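Local coordinates for protein chitosanase (Gynuella sunshinyii YC6258, PDB 6X2Q) that probably hydrolyses chitosan as a glycoside hydrolase of family 46, and holds a glucosamine oligosaccharide in its binding cleft in this structure, at residues A41-F46 against Q108-V113; E116-P121 against D142-H147; D35-T40 against P195-T200. All blocks are in the same frame, centred on the assembly; numbering follows the deposited sequence.

Contact 1. Residues A41-F46 against Q108-V113; sequences AGRAGF and QVQDDV. With GCS (2-amino-2-deoxy-beta-D-glucopyranose), chain C.
Gln110 reaches from the helix into the loop 41-46 and meets three of its residues in succession. Its CB lies 3.9 Å from CE2 of Phe46, and CG comes nearer to that same CE2, at 3.7 Å. With CG set beside the backbone N (chi1 -69°) and the chain extended beyond it, the amide is carried past the phenyl edge. CD then comes 4.1 Å from the CA of Gly42. At the tip, OE1 accepts the backbone N-H of Arg43 at 3.1 Å, the N-H pointing fairly straight at the end of the carbonyl. The same oxygen lies near the plane of the Phe46 ring, 3.3 Å from CE2, where the slightly positive ring hydrogens suit it. A weak bond from NE2 to the carbonyl of Tyr27 helps to set the rotation of the amide from its other end.

The loop belongs to a beta hairpin: a type I turn runs from Gly42 to Gly45, and Ala41 N donates to Phe46 O, with a weak return bond from Phe46 N to Ala41 O, where strands 39-41 and 46-47 meet. Gln110 therefore ties the start of this turn to helix 104-129. One residue further along the helix, Asp111 meets Arg43, whose chain bends at chi3 (-66°) and brings NH1 to OD1 in a salt bridge modelled at 2.5 Å, a length too short to take literally. The carboxylate oxygen lies at the guanidinium edge, the two planes being 82° apart, and Tyr27 OH also bonds to OD1. On the buried side, Phe46 CE1 packs on Val113 CG1 at 3.8 Å. Facing the sugar, Ala44 O takes a weak bond from O6 of the chain C glucosamine and Gly45 O accepts from the amino group of another glucosamine.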
loop_
_atom_site.group_PDB
_atom_site.type_symbol
_atom_site.label_atom_id
_atom_site.label_comp_id
_atom_site.label_asym_id
_atom_site.label_seq_id
_atom_site.Cartn_x
_atom_site.Cartn_y
_atom_site.Cartn_z
ATOM N N ALA A 41 -0.848 -5.617 -9.666
ATOM C CA ALA A 41 -0.432 -6.982 -9.357
ATOM C C ALA A 41 0.322 -7.056 -8.034
ATOM O O ALA A 41 0.940 -6.081 -7.586
ATOM C CB ALA A 41 0.450 -7.568 -10.476
ATOM N N GLY A 42 0.269 -8.241 -7.422
ATOM C CA GLY A 42 1.138 -8.574 -6.312
ATOM C C GLY A 42 0.570 -8.216 -4.957
ATOM O O GLY A 42 -0.560 -7.748 -4.801
ATOM N N ARG A 43 1.403 -8.441 -3.946
ATOM C CA ARG A 43 0.973 -8.262 -2.568
ATOM C C ARG A 43 0.796 -6.798 -2.207
ATOM O O ARG A 43 0.068 -6.492 -1.261
ATOM C CB ARG A 43 1.982 -8.906 -1.619
ATOM C CG ARG A 43 3.396 -8.407 -1.830
ATOM C CD ARG A 43 4.307 -8.828 -0.679
ATOM N NE ARG A 43 3.914 -8.174 0.559
ATOM C CZ ARG A 43 4.617 -8.211 1.677
ATOM N NH1 ARG A 43 5.761 -8.887 1.708
ATOM N NH2 ARG A 43 4.169 -7.571 2.761
ATOM N N ALA A 44 1.455 -5.891 -2.927
ATOM C CA ALA A 44 1.319 -4.464 -2.669
ATOM C C ALA A 44 0.661 -3.721 -3.824
ATOM O O ALA A 44 0.697 -2.486 -3.856
ATOM C CB ALA A 44 2.681 -3.842 -2.372
ATOM N N GLY A 45 0.072 -4.427 -4.777
ATOM C CA GLY A 45 -0.565 -3.736 -5.881
ATOM C C GLY A 45 0.439 -2.999 -6.748
ATOM O O GLY A 45 0.270 -1.803 -7.031
ATOM N N PHE A 46 1.516 -3.685 -7.136
ATOM C CA PHE A 46 2.412 -3.111 -8.125
ATOM C C PHE A 46 1.634 -2.887 -9.423
ATOM O O PHE A 46 0.655 -3.580 -9.713
ATOM C CB PHE A 46 3.628 -4.021 -8.362
ATOM C CG PHE A 46 4.219 -4.615 -7.099
ATOM C CD1 PHE A 46 5.044 -3.857 -6.270
ATOM C CD2 PHE A 46 3.968 -5.941 -6.757
ATOM C CE1 PHE A 46 5.603 -4.412 -5.110
ATOM C CE2 PHE A 46 4.518 -6.516 -5.594
ATOM C CZ PHE A 46 5.347 -5.755 -4.776
ATOM N N GLN A 108 9.749 -13.476 -2.997
ATOM C CA GLN A 108 10.772 -12.790 -2.211
ATOM C C GLN A 108 11.123 -11.437 -2.820
ATOM O O GLN A 108 11.281 -10.448 -2.094
ATOM C CB GLN A 108 12.022 -13.674 -2.087
ATOM C CG GLN A 108 13.168 -13.049 -1.282
ATOM C CD GLN A 108 12.779 -12.756 0.168
ATOM O OE1 GLN A 108 12.396 -13.655 0.910
ATOM N NE2 GLN A 108 12.871 -11.489 0.567
ATOM N N VAL A 109 11.232 -11.371 -4.154
ATOM C CA VAL A 109 11.475 -10.092 -4.823
ATOM C C VAL A 109 10.352 -9.104 -4.505
ATOM O O VAL A 109 10.597 -7.918 -4.255
ATOM C CB VAL A 109 11.634 -10.302 -6.347
ATOM C CG1 VAL A 109 11.691 -8.960 -7.090
ATOM C CG2 VAL A 109 12.885 -11.126 -6.657
ATOM N N GLN A 110 9.105 -9.578 -4.513
ATOM C CA GLN A 110 7.989 -8.720 -4.122
ATOM C C GLN A 110 8.157 -8.217 -2.689
ATOM O O GLN A 110 7.866 -7.049 -2.401
ATOM C CB GLN A 110 6.676 -9.480 -4.270
ATOM C CG GLN A 110 6.291 -9.778 -5.702
ATOM C CD GLN A 110 4.869 -10.306 -5.804
ATOM O OE1 GLN A 110 3.936 -9.713 -5.236
ATOM N NE2 GLN A 110 4.693 -11.425 -6.522
ATOM N N ASP A 111 8.645 -9.082 -1.783
ATOM C CA ASP A 111 8.864 -8.655 -0.399
ATOM C C ASP A 111 9.945 -7.589 -0.340
ATOM O O ASP A 111 9.812 -6.594 0.385
ATOM C CB ASP A 111 9.266 -9.840 0.495
ATOM C CG ASP A 111 8.169 -10.895 0.631
ATOM O OD1 ASP A 111 6.985 -10.575 0.401
ATOM O OD2 ASP A 111 8.493 -12.067 0.949
ATOM N N ASP A 112 11.031 -7.789 -1.087
ATOM C CA ASP A 112 12.126 -6.829 -1.057
ATOM C C ASP A 112 11.672 -5.478 -1.590
ATOM O O ASP A 112 11.979 -4.435 -1.007
ATOM C CB ASP A 112 13.323 -7.347 -1.868
ATOM C CG ASP A 112 13.975 -8.606 -1.258
ATOM O OD1 ASP A 112 13.711 -8.935 -0.078
ATOM O OD2 ASP A 112 14.776 -9.259 -1.979
ATOM N N VAL A 113 10.941 -5.478 -2.703
ATOM C CA VAL A 113 10.460 -4.215 -3.254
ATOM C C VAL A 113 9.507 -3.530 -2.284
ATOM O O VAL A 113 9.626 -2.322 -2.038
ATOM C CB VAL A 113 9.811 -4.441 -4.626
ATOM C CG1 VAL A 113 9.177 -3.170 -5.102
ATOM C CG2 VAL A 113 10.851 -4.934 -5.613
HETATM C C1 GCS C . -4.662 0.123 -6.651
HETATM C C2 GCS C . -5.031 1.663 -6.276
HETATM C C3 GCS C . -3.552 2.259 -6.066
HETATM C C4 GCS C . -2.491 1.379 -5.318
HETATM C C5 GCS C . -2.422 -0.157 -5.316
HETATM C C6 GCS C . -2.057 -0.496 -4.151
HETATM N N2 GCS C . -5.763 2.317 -7.203
HETATM O O1 GCS C . -5.912 -0.437 -6.670
HETATM O O3 GCS C . -3.822 3.297 -5.100
HETATM O O5 GCS C . -3.784 -0.515 -5.793
HETATM O O6 GCS C . -2.466 -1.841 -3.850
#

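Contact 2. Residues E116-P121 against D142-H147; sequences ELYFQP and DAIIQH. With GCS (2-amino-2-deoxy-beta-D-glucopyranose), chain B; GCS (2-amino-2-deoxy-beta-D-glucopyranose), chain C.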
loop_
_atom_site.group_PDB
_atom_site.type_symbol
_atom_site.label_atom_id
_atom_site.label_comp_id
_atom_site.label_asym_id
_atom_site.label_seq_id
_atom_site.Cartn_x
_atom_site.Cartn_y
_atom_site.Cartn_z
ATOM N N GLU A 116 11.641 -1.992 0.270
ATOM C CA GLU A 116 12.393 -0.843 -0.229
ATOM C C GLU A 116 11.483 0.339 -0.563
ATOM O O GLU A 116 11.820 1.489 -0.254
ATOM C CB GLU A 116 13.213 -1.238 -1.463
ATOM C CG GLU A 116 14.181 -0.138 -1.935
ATOM C CD GLU A 116 14.320 -0.005 -3.471
ATOM O OE1 GLU A 116 15.382 0.485 -3.924
ATOM O OE2 GLU A 116 13.374 -0.357 -4.221
ATOM N N LEU A 117 10.350 0.098 -1.230
ATOM C CA LEU A 117 9.552 1.245 -1.654
ATOM C C LEU A 117 8.581 1.731 -0.575
ATOM O O LEU A 117 8.319 2.936 -0.478
ATOM C CB LEU A 117 8.763 0.917 -2.928
ATOM C CG LEU A 117 9.522 0.685 -4.239
ATOM C CD1 LEU A 117 8.531 0.437 -5.350
ATOM C CD2 LEU A 117 10.452 1.853 -4.604
ATOM N N TYR A 118 8.033 0.832 0.235
ATOM C CA TYR A 118 6.884 1.200 1.060
ATOM C C TYR A 118 7.157 1.103 2.552
ATOM O O TYR A 118 6.964 2.095 3.268
ATOM C CB TYR A 118 5.672 0.339 0.662
ATOM C CG TYR A 118 5.337 0.579 -0.792
ATOM C CD1 TYR A 118 5.136 1.874 -1.267
ATOM C CD2 TYR A 118 5.290 -0.470 -1.704
ATOM C CE1 TYR A 118 4.877 2.111 -2.593
ATOM C CE2 TYR A 118 5.017 -0.235 -3.043
ATOM C CZ TYR A 118 4.815 1.057 -3.475
ATOM O OH TYR A 118 4.567 1.296 -4.792
ATOM N N PHE A 119 7.612 -0.051 3.052
ATOM C CA PHE A 119 7.711 -0.211 4.500
ATOM C C PHE A 119 8.812 0.667 5.077
ATOM O O PHE A 119 8.584 1.418 6.034
ATOM C CB PHE A 119 7.946 -1.671 4.879
ATOM C CG PHE A 119 8.000 -1.894 6.368
ATOM C CD1 PHE A 119 6.845 -1.821 7.131
ATOM C CD2 PHE A 119 9.214 -2.132 7.013
ATOM C CE1 PHE A 119 6.892 -2.005 8.508
ATOM C CE2 PHE A 119 9.265 -2.315 8.394
ATOM C CZ PHE A 119 8.099 -2.250 9.137
ATOM N N GLN A 120 10.016 0.588 4.521
ATOM C CA GLN A 120 11.106 1.363 5.106
ATOM C C GLN A 120 10.868 2.856 4.927
ATOM O O GLN A 120 10.997 3.603 5.911
ATOM C CB GLN A 120 12.460 0.896 4.545
ATOM C CG GLN A 120 12.865 -0.545 4.919
ATOM C CD GLN A 120 13.109 -0.757 6.426
ATOM O OE1 GLN A 120 13.437 0.182 7.162
ATOM N NE2 GLN A 120 12.944 -2.004 6.886
ATOM N N PRO A 121 10.490 3.358 3.750
ATOM C CA PRO A 121 10.146 4.789 3.690
ATOM C C PRO A 121 9.029 5.193 4.646
ATOM O O PRO A 121 9.099 6.284 5.224
ATOM C CB PRO A 121 9.757 4.991 2.219
ATOM C CG PRO A 121 10.565 3.975 1.501
ATOM C CD PRO A 121 10.559 2.766 2.401
ATOM N N ASP A 142 -0.069 1.648 5.388
ATOM C CA ASP A 142 -1.205 1.432 4.507
ATOM C C ASP A 142 -1.368 2.591 3.538
ATOM O O ASP A 142 -1.631 2.376 2.353
ATOM C CB ASP A 142 -2.474 1.244 5.331
ATOM C CG ASP A 142 -3.674 0.894 4.471
ATOM O OD1 ASP A 142 -3.625 -0.186 3.843
ATOM O OD2 ASP A 142 -4.655 1.686 4.415
ATOM N N ALA A 143 -1.206 3.830 4.019
ATOM C CA ALA A 143 -1.343 4.979 3.128
ATOM C C ALA A 143 -0.231 5.013 2.081
ATOM O O ALA A 143 -0.476 5.361 0.917
ATOM C CB ALA A 143 -1.374 6.286 3.938
ATOM N N ILE A 144 1.002 4.665 2.459
ATOM C CA ILE A 144 2.047 4.718 1.438
ATOM C C ILE A 144 1.773 3.692 0.341
ATOM O O ILE A 144 2.075 3.933 -0.829
ATOM C CB ILE A 144 3.458 4.548 2.054
ATOM C CG1 ILE A 144 4.497 5.317 1.227
ATOM C CG2 ILE A 144 3.853 3.092 2.151
ATOM C CD1 ILE A 144 5.879 5.348 1.831
ATOM N N ILE A 145 1.137 2.571 0.681
ATOM C CA ILE A 145 0.914 1.523 -0.310
ATOM C C ILE A 145 -0.130 1.951 -1.335
ATOM O O ILE A 145 0.039 1.730 -2.544
ATOM C CB ILE A 145 0.517 0.215 0.391
ATOM C CG1 ILE A 145 1.767 -0.463 0.966
ATOM C CG2 ILE A 145 -0.234 -0.719 -0.584
ATOM C CD1 ILE A 145 1.453 -1.505 1.985
ATOM N N GLN A 146 -1.223 2.571 -0.870
ATOM C CA GLN A 146 -2.324 2.966 -1.739
ATOM C C GLN A 146 -2.047 4.302 -2.424
ATOM O O GLN A 146 -2.372 4.472 -3.598
ATOM C CB GLN A 146 -3.627 3.031 -0.926
ATOM C CG GLN A 146 -4.851 3.492 -1.726
ATOM C CD GLN A 146 -6.170 3.369 -0.971
ATOM O OE1 GLN A 146 -6.265 3.664 0.220
ATOM N NE2 GLN A 146 -7.207 2.956 -1.684
ATOM N N HIS A 147 -1.449 5.262 -1.717
ATOM C CA HIS A 147 -1.258 6.609 -2.253
ATOM C C HIS A 147 0.106 6.832 -2.886
ATOM O O HIS A 147 0.268 7.812 -3.626
ATOM C CB HIS A 147 -1.437 7.658 -1.141
ATOM C CG HIS A 147 -2.778 7.615 -0.479
ATOM N ND1 HIS A 147 -3.747 8.573 -0.699
ATOM C CD2 HIS A 147 -3.315 6.726 0.392
ATOM C CE1 HIS A 147 -4.819 8.278 0.016
ATOM N NE2 HIS A 147 -4.585 7.164 0.684
HETATM C C1 GCS B . -0.101 2.446 -6.041
HETATM C C2 GCS B . 1.221 2.202 -6.740
HETATM C C3 GCS B . 2.195 3.270 -6.333
HETATM C C4 GCS B . 1.688 4.658 -6.691
HETATM C C5 GCS B . 0.213 4.670 -6.278
HETATM C C6 GCS B . -0.583 5.892 -6.646
HETATM N N2 GCS B . 1.756 0.903 -6.549
HETATM O O1 GCS B . -1.169 1.539 -6.309
HETATM O O3 GCS B . 3.351 3.008 -7.021
HETATM O O4 GCS B . 2.500 5.484 -6.516
HETATM O O5 GCS B . -0.515 3.558 -6.731
HETATM O O6 GCS B . -0.274 6.385 -7.907
HETATM C C1 GCS C . -4.662 0.123 -6.651
HETATM C C2 GCS C . -5.031 1.663 -6.276
HETATM C C3 GCS C . -3.552 2.259 -6.066
HETATM C C4 GCS C . -2.491 1.379 -5.318
HETATM C C5 GCS C . -2.422 -0.157 -5.316
HETATM C C6 GCS C . -2.057 -0.496 -4.151
HETATM N N2 GCS C . -5.763 2.317 -7.203
HETATM O O1 GCS C . -5.912 -0.437 -6.670
HETATM O O3 GCS C . -3.822 3.297 -5.100
HETATM O O5 GCS C . -3.784 -0.515 -5.793
HETATM O O6 GCS C . -2.466 -1.841 -3.850
#
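This is a buried, nonpolar helix-helix contact near the middle of the chain, where 116-121 of helix 104-129 runs roughly antiparallel to 142-147 at the end of helix 134-147. The segment axes approach to 8.8 Å, with 153° between their directions. Tyr118 and Ile144 carry the contact about equally: Ile144 CG2 rests 3.6 Å from Tyr118 CB. At the far end of the same side chain, Ile144 CD1 reaches Pro121 CB at 3.9 Å. Here helix 104-129 widens into a pi-type turn and kinks at Pro121, whose nitrogen makes no bond to the preceding turn.

In this GH46 chitosanase, a member of the lysozyme clan, the helix pair lines part of the cleft that holds the glycan. Tyr118 CG stands beside the backbone N (chi1 -60°), sending the ring past Ile145, whose CG1 lies 4.0 Å from Tyr118 CB, until the hydroxyl arrives at the glycan. Leu117 CB lies over the ring centre, 3.8 Å above its plane, and Asp52 is hydrogen-bonded to the hydroxyl. On the cleft side, Ile145 CG2 lies 4.0 Å from C6 of the chain C sugar. That sugar's O3 donates to Gln146 O, at a modelled distance too short to be exact.

Contact 3. Residues D35-T40 against P195-T200; sequences DGRGIT and PANLET. With GCS (2-amino-2-deoxy-beta-D-glucopyranose), chain C; GCS (2-amino-2-deoxy-beta-D-glucopyranose), chain B.
The Arg37 guanidinium lays one face over the chain C glucosamine, with C3 3.3 Å above its plane and toward the rim, while its edge is turned to Thr200. Thr200 OG1 accepts from NH1 at 2.9 Å and only weakly from NH2. NH1 also makes a weak salt bridge to Asp35 OD2, but it sits too close to the sugar's amino nitrogen, so its position and both of its bonds, to Thr200 and to Asp35, are less certain. On the opposite face a water lies 3.7 Å above the guanidinium centre; it donates to Asp35 O and accepts from Asn197 ND2, each at 2.6 Å, bridging the two loops. The Arg37 chain is extended from CG to NE, which sets NE near the chain B sugar for a weak bond to its O6.

Asp35 OD1 takes the backbone N-H of Arg37, closing an Asx turn at the start of the loop, and the CA of Asp35 makes a C-H...O contact with Glu199 O at 3.5 Å. Both loops contribute residues to the glycan site: 35-40 leads into strand 39-41 of the small antiparallel sheet, and 195-200 follows helix 177-193 and ends at the N-cap position of helix 201-205, where Trp204 packs against Arg37.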
loop_
_atom_site.group_PDB
_atom_site.type_symbol
_atom_site.label_atom_id
_atom_site.label_comp_id
_atom_site.label_asym_id
_atom_site.label_seq_id
_atom_site.Cartn_x
_atom_site.Cartn_y
_atom_site.Cartn_z
ATOM N N ASP A 35 -8.397 2.108 -13.448
ATOM C CA ASP A 35 -8.082 3.184 -12.519
ATOM C C ASP A 35 -6.967 4.064 -13.055
ATOM O O ASP A 35 -6.388 4.848 -12.295
ATOM C CB ASP A 35 -7.695 2.623 -11.141
ATOM C CG ASP A 35 -6.449 1.691 -11.186
ATOM O OD1 ASP A 35 -5.953 1.352 -12.294
ATOM O OD2 ASP A 35 -5.961 1.301 -10.097
ATOM N N GLY A 36 -6.639 3.937 -14.336
ATOM C CA GLY A 36 -5.534 4.656 -14.931
ATOM C C GLY A 36 -4.160 4.052 -14.699
ATOM O O GLY A 36 -3.158 4.654 -15.110
ATOM N N ARG A 37 -4.062 2.897 -14.050
ATOM C CA ARG A 37 -2.762 2.365 -13.663
ATOM C C ARG A 37 -2.382 1.114 -14.447
ATOM O O ARG A 37 -1.304 0.554 -14.218
ATOM C CB ARG A 37 -2.745 2.096 -12.151
ATOM C CG ARG A 37 -2.947 3.383 -11.305
ATOM C CD ARG A 37 -2.545 3.203 -9.822
ATOM N NE ARG A 37 -2.710 4.439 -9.050
ATOM C CZ ARG A 37 -3.850 4.813 -8.461
ATOM N NH1 ARG A 37 -4.927 4.042 -8.558
ATOM N NH2 ARG A 37 -3.922 5.957 -7.781
ATOM N N GLY A 38 -3.227 0.677 -15.378
ATOM C CA GLY A 38 -2.922 -0.506 -16.171
ATOM C C GLY A 38 -3.225 -1.770 -15.403
ATOM O O GLY A 38 -4.321 -1.934 -14.847
ATOM N N ILE A 39 -2.252 -2.672 -15.370
ATOM C CA ILE A 39 -2.353 -3.901 -14.595
ATOM C C ILE A 39 -1.846 -3.630 -13.184
ATOM O O ILE A 39 -0.757 -3.063 -13.003
ATOM C CB ILE A 39 -1.555 -5.036 -15.255
ATOM C CG1 ILE A 39 -1.958 -5.175 -16.721
ATOM C CG2 ILE A 39 -1.749 -6.347 -14.484
ATOM C CD1 ILE A 39 -1.472 -6.444 -17.392
ATOM N N THR A 40 -2.636 -4.036 -12.191
ATOM C CA THR A 40 -2.271 -3.983 -10.782
ATOM C C THR A 40 -2.000 -5.400 -10.307
ATOM O O THR A 40 -2.837 -6.283 -10.509
ATOM C CB THR A 40 -3.397 -3.354 -9.948
ATOM O OG1 THR A 40 -3.506 -1.965 -10.274
ATOM C CG2 THR A 40 -3.124 -3.507 -8.440
ATOM N N PRO A 195 -10.095 12.625 -4.934
ATOM C CA PRO A 195 -8.701 12.689 -5.382
ATOM C C PRO A 195 -8.514 13.717 -6.489
ATOM O O PRO A 195 -9.404 13.955 -7.308
ATOM C CB PRO A 195 -8.415 11.265 -5.880
ATOM C CG PRO A 195 -9.754 10.647 -6.137
ATOM C CD PRO A 195 -10.782 11.385 -5.341
ATOM N N ALA A 196 -7.337 14.343 -6.498
ATOM C CA ALA A 196 -6.983 15.207 -7.621
ATOM C C ALA A 196 -6.858 14.423 -8.924
ATOM O O ALA A 196 -7.075 14.979 -10.005
ATOM C CB ALA A 196 -5.680 15.952 -7.324
ATOM N N ASN A 197 -6.505 13.139 -8.855
ATOM C CA ASN A 197 -6.457 12.289 -10.049
ATOM C C ASN A 197 -7.826 11.636 -10.205
ATOM O O ASN A 197 -8.159 10.678 -9.507
ATOM C CB ASN A 197 -5.331 11.262 -9.939
ATOM C CG ASN A 197 -5.510 10.066 -10.870
ATOM O OD1 ASN A 197 -5.832 10.217 -12.054
ATOM N ND2 ASN A 197 -5.262 8.864 -10.337
ATOM N N LEU A 198 -8.622 12.156 -11.133
ATOM C CA LEU A 198 -9.993 11.701 -11.298
ATOM C C LEU A 198 -10.079 10.271 -11.807
ATOM O O LEU A 198 -11.093 9.603 -11.573
ATOM C CB LEU A 198 -10.747 12.660 -12.243
ATOM C CG LEU A 198 -11.018 14.068 -11.691
ATOM C CD1 LEU A 198 -11.951 14.863 -12.613
ATOM C CD2 LEU A 198 -11.598 14.015 -10.259
ATOM N N GLU A 199 -9.035 9.774 -12.470
ATOM C CA GLU A 199 -9.038 8.383 -12.927
ATOM C C GLU A 199 -9.107 7.377 -11.778
ATOM O O GLU A 199 -9.598 6.256 -11.967
ATOM C CB GLU A 199 -7.793 8.107 -13.770
ATOM C CG GLU A 199 -7.639 9.035 -14.971
ATOM C CD GLU A 199 -6.856 8.390 -16.098
ATOM O OE1 GLU A 199 -7.123 7.203 -16.400
ATOM O OE2 GLU A 199 -5.991 9.071 -16.701
ATOM N N THR A 200 -8.601 7.723 -10.593
ATOM C CA THR A 200 -8.643 6.775 -9.479
ATOM C C THR A 200 -9.837 7.005 -8.556
ATOM O O THR A 200 -9.908 6.383 -7.481
ATOM C CB THR A 200 -7.348 6.835 -8.666
ATOM O OG1 THR A 200 -7.227 5.624 -7.906
ATOM C CG2 THR A 200 -7.371 8.048 -7.705
HETATM C C1 GCS C . -4.662 0.123 -6.651
HETATM C C2 GCS C . -5.031 1.663 -6.276
HETATM C C3 GCS C . -3.552 2.259 -6.066
HETATM C C4 GCS C . -2.491 1.379 -5.318
HETATM C C5 GCS C . -2.422 -0.157 -5.316
HETATM C C6 GCS C . -2.057 -0.496 -4.151
HETATM N N2 GCS C . -5.763 2.317 -7.203
HETATM O O1 GCS C . -5.912 -0.437 -6.670
HETATM O O3 GCS C . -3.822 3.297 -5.100
HETATM O O5 GCS C . -3.784 -0.515 -5.793
HETATM O O6 GCS C . -2.466 -1.841 -3.850
HETATM C C1 GCS B . -0.101 2.446 -6.041
HETATM C C2 GCS B . 1.221 2.202 -6.740
HETATM C C3 GCS B . 2.195 3.270 -6.333
HETATM C C4 GCS B . 1.688 4.658 -6.691
HETATM C C5 GCS B . 0.213 4.670 -6.278
HETATM C C6 GCS B . -0.583 5.892 -6.646
HETATM N N2 GCS B . 1.756 0.903 -6.549
HETATM O O1 GCS B . -1.169 1.539 -6.309
HETATM O O3 GCS B . 3.351 3.008 -7.021
HETATM O O4 GCS B . 2.500 5.484 -6.516
HETATM O O5 GCS B . -0.515 3.558 -6.731
HETATM O O6 GCS B . -0.274 6.385 -7.907
HETATM O O HOH W 1 -4.704 6.644 -11.553
#

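Contact 2 is the most central, its centre about 5 Å from the centre of the chain, and joins two helices through apolar side chains. Contact 1 is also buried but mixes a ring contact with a hydrogen bond to a side-chain amide and a salt bridge, joining a hairpin turn to a helix. Contact 3, its centre about 14 Å from that of the chain and partly exposed, joins two loops through arginine, threonine and water. Contacts 1 and 2 share helix 104-129, Ala44 O touching Ile145 CG2; the first segments of contacts 3 and 1 follow each other into the hairpin. Contacts 2 and 3 do not touch, yet all three meet the chain C glucosamine.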